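Local coordinates for protein topoisomerase IV subunit A (Escherichia coli, PDB 1ZVT) that probably binds DNA through its C-terminal beta-pinwheel domain, helping the type IIA enzyme topoisomerase IV to recognise its DNA substrates, at residues 1-11 and 33-44; 199-207 and 212-220. All blocks are in the same frame, centred on the assembly; numbering follows the deposited sequence.

Contact 1: residues 1-11 and 33-44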
# COMPACT_ATOMS: atom_id res chain seq x y z
N SER A 1 12.22 -2.53 -25.16
CA SER A 1 10.94 -2.67 -24.40
C SER A 1 10.32 -4.05 -24.64
O SER A 1 10.00 -4.42 -25.77
CB SER A 1 9.96 -1.57 -24.80
OG SER A 1 8.74 -1.67 -24.09
N GLU A 2 10.16 -4.82 -23.56
CA GLU A 2 9.55 -6.14 -23.63
C GLU A 2 8.79 -6.36 -22.32
O GLU A 2 9.20 -5.85 -21.28
CB GLU A 2 10.61 -7.23 -23.82
CG GLU A 2 11.42 -7.60 -22.57
CD GLU A 2 12.38 -8.79 -22.77
OE1 GLU A 2 13.55 -8.68 -22.35
OE2 GLU A 2 11.96 -9.82 -23.35
N PRO A 3 7.66 -7.10 -22.37
CA PRO A 3 6.89 -7.40 -21.15
C PRO A 3 7.71 -8.15 -20.12
O PRO A 3 8.39 -9.10 -20.47
CB PRO A 3 5.76 -8.30 -21.67
CG PRO A 3 6.22 -8.79 -22.99
CD PRO A 3 7.03 -7.69 -23.56
N VAL A 4 7.61 -7.72 -18.85
CA VAL A 4 8.31 -8.39 -17.76
C VAL A 4 7.38 -8.51 -16.56
O VAL A 4 6.43 -7.72 -16.41
CB VAL A 4 9.59 -7.63 -17.30
CG1 VAL A 4 10.63 -7.61 -18.44
CG2 VAL A 4 9.28 -6.22 -16.84
N THR A 5 7.70 -9.48 -15.70
CA THR A 5 7.07 -9.61 -14.37
C THR A 5 8.18 -9.55 -13.35
O THR A 5 9.16 -10.30 -13.45
CB THR A 5 6.33 -10.94 -14.23
OG1 THR A 5 5.29 -10.98 -15.21
CG2 THR A 5 5.71 -11.08 -12.84
N ILE A 6 8.04 -8.66 -12.37
CA ILE A 6 9.02 -8.60 -11.29
C ILE A 6 8.46 -9.38 -10.11
O ILE A 6 7.30 -9.19 -9.73
CB ILE A 6 9.32 -7.15 -10.85
CG1 ILE A 6 9.54 -6.21 -12.05
CG2 ILE A 6 10.47 -7.15 -9.84
CD1 ILE A 6 10.64 -6.66 -13.03
N VAL A 7 9.27 -10.27 -9.55
CA VAL A 7 8.84 -11.17 -8.48
C VAL A 7 9.66 -10.91 -7.23
O VAL A 7 10.89 -10.91 -7.28
CB VAL A 7 9.01 -12.65 -8.90
CG1 VAL A 7 8.54 -13.63 -7.76
CG2 VAL A 7 8.25 -12.91 -10.23
N LEU A 8 8.95 -10.67 -6.13
CA LEU A 8 9.54 -10.37 -4.81
C LEU A 8 9.29 -11.54 -3.89
O LEU A 8 8.17 -12.07 -3.82
CB LEU A 8 8.86 -9.13 -4.24
CG LEU A 8 9.24 -8.71 -2.82
CD1 LEU A 8 10.74 -8.30 -2.75
CD2 LEU A 8 8.31 -7.58 -2.32
N SER A 9 10.33 -11.94 -3.18
CA SER A 9 10.20 -13.05 -2.25
C SER A 9 10.08 -12.56 -0.80
O SER A 9 10.35 -11.38 -0.50
CB SER A 9 11.38 -14.01 -2.38
OG SER A 9 12.54 -13.45 -1.77
N GLN A 10 9.70 -13.48 0.09
CA GLN A 10 9.51 -13.16 1.52
C GLN A 10 10.78 -12.59 2.15
O GLN A 10 10.72 -11.68 2.98
CB GLN A 10 9.09 -14.42 2.28
CG GLN A 10 7.67 -14.88 2.00
CD GLN A 10 6.62 -13.83 2.35
OE1 GLN A 10 6.81 -13.01 3.27
NE2 GLN A 10 5.52 -13.82 1.60
N MET A 11 11.92 -13.11 1.69
CA MET A 11 13.23 -12.68 2.21
C MET A 11 13.79 -11.44 1.52
O MET A 11 14.90 -11.00 1.84
CB MET A 11 14.23 -13.82 2.09
CG MET A 11 13.91 -15.05 2.96
SD MET A 11 13.86 -14.63 4.70
CE MET A 11 12.10 -14.63 5.06
N ASP A 33 12.87 -19.62 1.75
CA ASP A 33 12.26 -18.46 1.11
C ASP A 33 11.08 -18.90 0.25
O ASP A 33 10.94 -20.08 -0.08
CB ASP A 33 13.31 -17.72 0.27
CG ASP A 33 12.93 -16.27 -0.05
OD1 ASP A 33 11.91 -15.76 0.45
OD2 ASP A 33 13.70 -15.63 -0.79
N SER A 34 10.22 -17.94 -0.10
CA SER A 34 9.08 -18.22 -0.95
C SER A 34 8.46 -16.93 -1.45
O SER A 34 8.87 -15.83 -1.06
CB SER A 34 8.03 -19.04 -0.18
OG SER A 34 7.57 -18.33 0.96
N PHE A 35 7.44 -17.10 -2.27
CA PHE A 35 6.76 -16.02 -2.98
C PHE A 35 6.13 -15.01 -2.04
O PHE A 35 5.53 -15.39 -1.02
CB PHE A 35 5.67 -16.63 -3.87
CG PHE A 35 4.86 -15.61 -4.59
CD1 PHE A 35 5.38 -14.95 -5.70
CD2 PHE A 35 3.55 -15.28 -4.15
CE1 PHE A 35 4.61 -14.00 -6.39
CE2 PHE A 35 2.78 -14.35 -4.81
CZ PHE A 35 3.31 -13.71 -5.95
N LYS A 36 6.24 -13.73 -2.41
CA LYS A 36 5.58 -12.65 -1.68
C LYS A 36 4.63 -11.85 -2.56
O LYS A 36 3.50 -11.62 -2.18
CB LYS A 36 6.61 -11.71 -1.02
CG LYS A 36 5.91 -10.56 -0.22
CD LYS A 36 6.89 -9.82 0.71
CE LYS A 36 6.27 -8.51 1.19
NZ LYS A 36 4.99 -8.67 1.93
N ALA A 37 5.10 -11.43 -3.74
CA ALA A 37 4.31 -10.59 -4.63
C ALA A 37 4.93 -10.55 -6.01
O ALA A 37 6.15 -10.74 -6.17
CB ALA A 37 4.17 -9.16 -4.07
N ALA A 38 4.08 -10.23 -6.99
CA ALA A 38 4.55 -9.99 -8.35
C ALA A 38 3.86 -8.76 -8.92
O ALA A 38 2.67 -8.49 -8.61
CB ALA A 38 4.33 -11.20 -9.22
N VAL A 39 4.59 -8.02 -9.74
CA VAL A 39 4.01 -6.91 -10.52
C VAL A 39 4.41 -7.05 -11.97
O VAL A 39 5.36 -7.76 -12.30
CB VAL A 39 4.41 -5.52 -9.97
CG1 VAL A 39 3.86 -5.34 -8.53
CG2 VAL A 39 5.91 -5.37 -9.98
N LYS A 40 3.68 -6.40 -12.87
CA LYS A 40 4.00 -6.54 -14.29
C LYS A 40 4.12 -5.18 -14.95
O LYS A 40 3.57 -4.18 -14.48
CB LYS A 40 2.96 -7.40 -15.00
CG LYS A 40 1.57 -6.75 -15.12
CD LYS A 40 0.61 -7.65 -15.90
CE LYS A 40 -0.81 -7.13 -15.86
NZ LYS A 40 -1.40 -7.25 -14.47
N GLY A 41 4.88 -5.15 -16.04
CA GLY A 41 5.09 -3.91 -16.76
C GLY A 41 5.98 -4.17 -17.94
O GLY A 41 5.99 -5.27 -18.48
N LYS A 42 6.72 -3.14 -18.33
CA LYS A 42 7.63 -3.24 -19.48
C LYS A 42 9.05 -3.07 -19.01
O LYS A 42 9.31 -2.45 -17.99
CB LYS A 42 7.29 -2.16 -20.51
CG LYS A 42 5.97 -2.40 -21.25
CD LYS A 42 5.63 -1.21 -22.14
CE LYS A 42 4.28 -1.41 -22.84
NZ LYS A 42 4.31 -0.88 -24.23
N SER A 43 9.99 -3.62 -19.78
CA SER A 43 11.39 -3.65 -19.36
C SER A 43 12.00 -2.24 -19.33
O SER A 43 13.01 -2.03 -18.66
CB SER A 43 12.19 -4.61 -20.25
OG SER A 43 12.06 -4.25 -21.61
N ASN A 44 11.37 -1.29 -20.02
CA ASN A 44 11.83 0.10 -20.03
C ASN A 44 11.06 1.02 -19.09
O ASN A 44 11.01 2.24 -19.30
CB ASN A 44 11.84 0.67 -21.46
CG ASN A 44 10.47 0.73 -22.09
OD1 ASN A 44 9.52 0.07 -21.66
ND2 ASN A 44 10.35 1.53 -23.16
O HOH W 1 5.57 -10.62 4.07

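Contact 2: residues 199-207 and 212-220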
# COMPACT_ATOMS: atom_id res chain seq x y z
N GLN A 199 -20.30 2.35 -5.95
CA GLN A 199 -21.35 1.39 -5.63
C GLN A 199 -20.80 0.08 -5.05
O GLN A 199 -21.37 -1.00 -5.24
CB GLN A 199 -22.25 1.13 -6.85
CG GLN A 199 -23.20 2.31 -7.20
CD GLN A 199 -24.16 2.67 -6.05
OE1 GLN A 199 -25.08 1.91 -5.73
NE2 GLN A 199 -23.96 3.83 -5.43
N SER A 200 -19.69 0.17 -4.33
CA SER A 200 -19.10 -1.01 -3.69
C SER A 200 -19.86 -1.51 -2.46
O SER A 200 -20.53 -0.74 -1.75
CB SER A 200 -17.65 -0.73 -3.30
OG SER A 200 -16.90 -0.32 -4.42
N THR A 201 -19.71 -2.82 -2.20
CA THR A 201 -20.20 -3.46 -0.99
C THR A 201 -18.99 -4.07 -0.30
O THR A 201 -18.12 -4.59 -0.98
CB THR A 201 -21.22 -4.58 -1.32
OG1 THR A 201 -22.38 -4.00 -1.93
CG2 THR A 201 -21.63 -5.36 -0.08
N LEU A 202 -18.93 -3.91 1.02
CA LEU A 202 -17.90 -4.51 1.88
C LEU A 202 -18.55 -5.50 2.83
O LEU A 202 -19.54 -5.18 3.51
CB LEU A 202 -17.18 -3.44 2.71
CG LEU A 202 -15.97 -2.79 2.02
CD1 LEU A 202 -16.39 -1.66 1.12
CD2 LEU A 202 -15.04 -2.29 3.08
N THR A 203 -17.97 -6.69 2.91
CA THR A 203 -18.40 -7.65 3.90
C THR A 203 -17.20 -7.85 4.81
O THR A 203 -16.13 -8.17 4.34
CB THR A 203 -18.80 -8.98 3.25
OG1 THR A 203 -19.90 -8.75 2.34
CG2 THR A 203 -19.22 -9.99 4.28
N ILE A 204 -17.40 -7.63 6.10
CA ILE A 204 -16.30 -7.62 7.06
C ILE A 204 -16.57 -8.67 8.11
O ILE A 204 -17.67 -8.72 8.67
CB ILE A 204 -16.16 -6.20 7.72
CG1 ILE A 204 -15.95 -5.12 6.66
CG2 ILE A 204 -15.04 -6.17 8.76
CD1 ILE A 204 -15.92 -3.69 7.20
N HIS A 205 -15.57 -9.52 8.40
CA HIS A 205 -15.73 -10.54 9.42
C HIS A 205 -14.76 -10.34 10.55
O HIS A 205 -13.63 -9.91 10.33
CB HIS A 205 -15.48 -11.93 8.86
CG HIS A 205 -16.23 -12.22 7.60
ND1 HIS A 205 -17.12 -13.27 7.50
CD2 HIS A 205 -16.21 -11.63 6.39
CE1 HIS A 205 -17.62 -13.30 6.28
NE2 HIS A 205 -17.08 -12.33 5.58
N VAL A 206 -15.22 -10.60 11.76
CA VAL A 206 -14.37 -10.69 12.93
C VAL A 206 -14.77 -12.02 13.56
O VAL A 206 -15.84 -12.10 14.18
CB VAL A 206 -14.69 -9.57 13.97
CG1 VAL A 206 -13.87 -9.75 15.22
CG2 VAL A 206 -14.49 -8.15 13.37
N GLY A 207 -13.93 -13.03 13.41
CA GLY A 207 -14.31 -14.40 13.81
C GLY A 207 -15.62 -14.79 13.13
O GLY A 207 -15.78 -14.61 11.92
N LYS A 212 -22.34 -6.71 6.66
CA LYS A 212 -22.38 -6.44 5.24
C LYS A 212 -22.78 -4.97 5.07
O LYS A 212 -23.82 -4.53 5.59
CB LYS A 212 -23.36 -7.39 4.54
CG LYS A 212 -23.35 -7.24 3.02
CD LYS A 212 -24.18 -8.31 2.31
CE LYS A 212 -23.79 -8.29 0.84
NZ LYS A 212 -24.89 -8.64 -0.12
N LEU A 213 -21.94 -4.21 4.39
CA LEU A 213 -22.17 -2.79 4.20
C LEU A 213 -22.35 -2.53 2.72
O LEU A 213 -21.37 -2.46 1.99
CB LEU A 213 -21.00 -1.97 4.75
CG LEU A 213 -20.66 -2.32 6.19
CD1 LEU A 213 -19.29 -1.77 6.57
CD2 LEU A 213 -21.75 -1.79 7.12
N ARG A 214 -23.60 -2.41 2.28
CA ARG A 214 -23.86 -2.03 0.90
C ARG A 214 -23.70 -0.51 0.77
O ARG A 214 -23.51 0.17 1.78
CB ARG A 214 -25.27 -2.44 0.47
CG ARG A 214 -25.59 -3.92 0.63
CD ARG A 214 -27.11 -4.10 0.63
NE ARG A 214 -27.74 -3.20 1.60
CZ ARG A 214 -29.05 -3.05 1.78
NH1 ARG A 214 -29.92 -3.75 1.05
NH2 ARG A 214 -29.49 -2.19 2.69
N PRO A 215 -23.81 0.03 -0.47
CA PRO A 215 -23.74 1.48 -0.64
C PRO A 215 -24.63 2.25 0.34
O PRO A 215 -24.20 3.29 0.87
CB PRO A 215 -24.20 1.68 -2.08
CG PRO A 215 -23.78 0.43 -2.75
CD PRO A 215 -23.97 -0.66 -1.76
N GLU A 216 -25.84 1.74 0.58
CA GLU A 216 -26.77 2.33 1.55
C GLU A 216 -26.14 2.50 2.93
O GLU A 216 -26.21 3.59 3.51
CB GLU A 216 -28.09 1.55 1.62
CG GLU A 216 -28.95 1.66 0.33
CD GLU A 216 -28.62 0.61 -0.74
OE1 GLU A 216 -27.55 -0.04 -0.71
OE2 GLU A 216 -29.46 0.44 -1.65
N GLU A 217 -25.51 1.45 3.44
CA GLU A 217 -24.84 1.52 4.74
C GLU A 217 -23.60 2.44 4.70
O GLU A 217 -23.33 3.17 5.64
CB GLU A 217 -24.46 0.12 5.24
CG GLU A 217 -25.65 -0.76 5.68
CD GLU A 217 -26.40 -1.40 4.53
OE1 GLU A 217 -25.84 -1.49 3.41
OE2 GLU A 217 -27.57 -1.82 4.72
N LEU A 218 -22.85 2.40 3.60
CA LEU A 218 -21.63 3.22 3.53
C LEU A 218 -21.95 4.72 3.45
O LEU A 218 -21.16 5.53 3.90
CB LEU A 218 -20.72 2.77 2.38
CG LEU A 218 -20.16 1.35 2.52
CD1 LEU A 218 -19.60 0.85 1.19
CD2 LEU A 218 -19.12 1.25 3.64
N GLN A 219 -23.11 5.08 2.91
CA GLN A 219 -23.56 6.49 2.94
C GLN A 219 -23.60 7.00 4.39
O GLN A 219 -23.32 8.18 4.64
CB GLN A 219 -24.93 6.66 2.26
CG GLN A 219 -24.94 6.20 0.80
CD GLN A 219 -26.18 6.66 0.00
OE1 GLN A 219 -27.33 6.57 0.47
NE2 GLN A 219 -25.94 7.11 -1.23
N LYS A 220 -23.93 6.10 5.32
CA LYS A 220 -24.06 6.43 6.74
C LYS A 220 -22.74 6.73 7.45
O LYS A 220 -22.75 7.34 8.52
CB LYS A 220 -24.78 5.30 7.50
CG LYS A 220 -26.13 4.86 6.93
CD LYS A 220 -27.28 5.71 7.40
CE LYS A 220 -28.58 5.34 6.69
NZ LYS A 220 -29.66 6.32 7.04

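Contact 1: residues 1-11 and 33-44
D33 OD1 is gripped from both faces of its carboxylate, by M11 N across the contact at 2.9 Å and by S34 N of its own segment, and this pincer illustrates how one acidic side chain can close off the end of a strand pair. The other oxygen is used as well: S9 OG donates to D33 OD2 over 2.7 Å, reaching it on the syn side, so that both oxygens are engaged and the carboxylate has little freedom to turn. S9 OG in turn takes the N-H of W13. Just beyond, Q10 N points almost straight at S34 O (2.7 Å), and a bend at chi2 (-60°) folds the Q10 chain back so that NE2 gives an N-H to F35 O, 3.1 Å away. A water links Q10 OE1 to K36 NZ.

A classic beta bulge follows, in which K36 and A37 both face L8 and L8 O receives both backbone N-H groups, from K36 N at 2.9 Å and from A37 N at 3.1 Å. Past it the antiparallel pairing runs regularly to V4 and G41. I6 CB touches V39 CG2 at 3.9 Å, while V7 CG1 meets the F35 ring at its edge, near CD1. At the far end, E2 and S43 are doubly joined: E2 N donates to S43 OG (2.8 Å), and S43 N to E2 O.

Strand 35-42 forms the outer edge of a four-stranded antiparallel sheet, with strand 3-9 between it and strand 13-18. The face bearing I6, L8 and V39 packs against M89 of strand 86-90, and I6 and V39 also touch V47 of strand 47-51, whereas V7 and F35 meet Y29 in the loop.

Contact 2: residues 199-207 and 212-220
P215, L213 and T201 lose the most surface here, and together they show how a strand pair can hand over directly to a helix. L213 is paired with L202 by two backbone hydrogen bonds, L213 N to L202 O (2.7 Å) and L202 N to L213 O (3.0 Å); its CD1 lies 3.9 Å from I204 CD1 on the same side as L202. T201 has its CG2 anti to the backbone N (chi1 -64° for OG1), which brings that methyl to K212 CE at 3.8 Å, while OG1 lies 3.7 Å from P215 CD. Replacing T201 by an alanine here is likely to leave K212 CE and P215 CD without these neighbours and to open a gap beside the turn into the helix. The proline ring also rests on S200 O, with CD 3.4 Å away, and its CG meets Q199 OE1.

R214, the N-cap residue, is clamped by E217: NE and NH2 engage OE1 and OE2 side-on, and the backbone N of R214 also donates to OE1. L218 CD1 packs crosswise on L202 CD1. Beta hairpin 201-213 runs straight into helix 215-219 and, with strand 240-244, probably forms the last blade of the beta-pinwheel.

In the fold
The two contacts sample the first and last sheets of the chain, and they illustrate two ways of building on an inner strand. Contact 1 joins strand 3-9 to strand 35-42, which arrives after a long excursion, whereas contact 2 joins strand 201-206 to its immediate hairpin partner and the helix behind it. The contacts do not touch: their centres are 33 Å apart and their nearest atoms about 20 Å. Three further four-stranded sheets lie between them in chain order, with strand 72-73 returning to the sheet of contact 1 and strand 230-231, beyond contact 2, completing the last of the three, consistent with a pinwheel of successive blades that probably offers its surface to DNA.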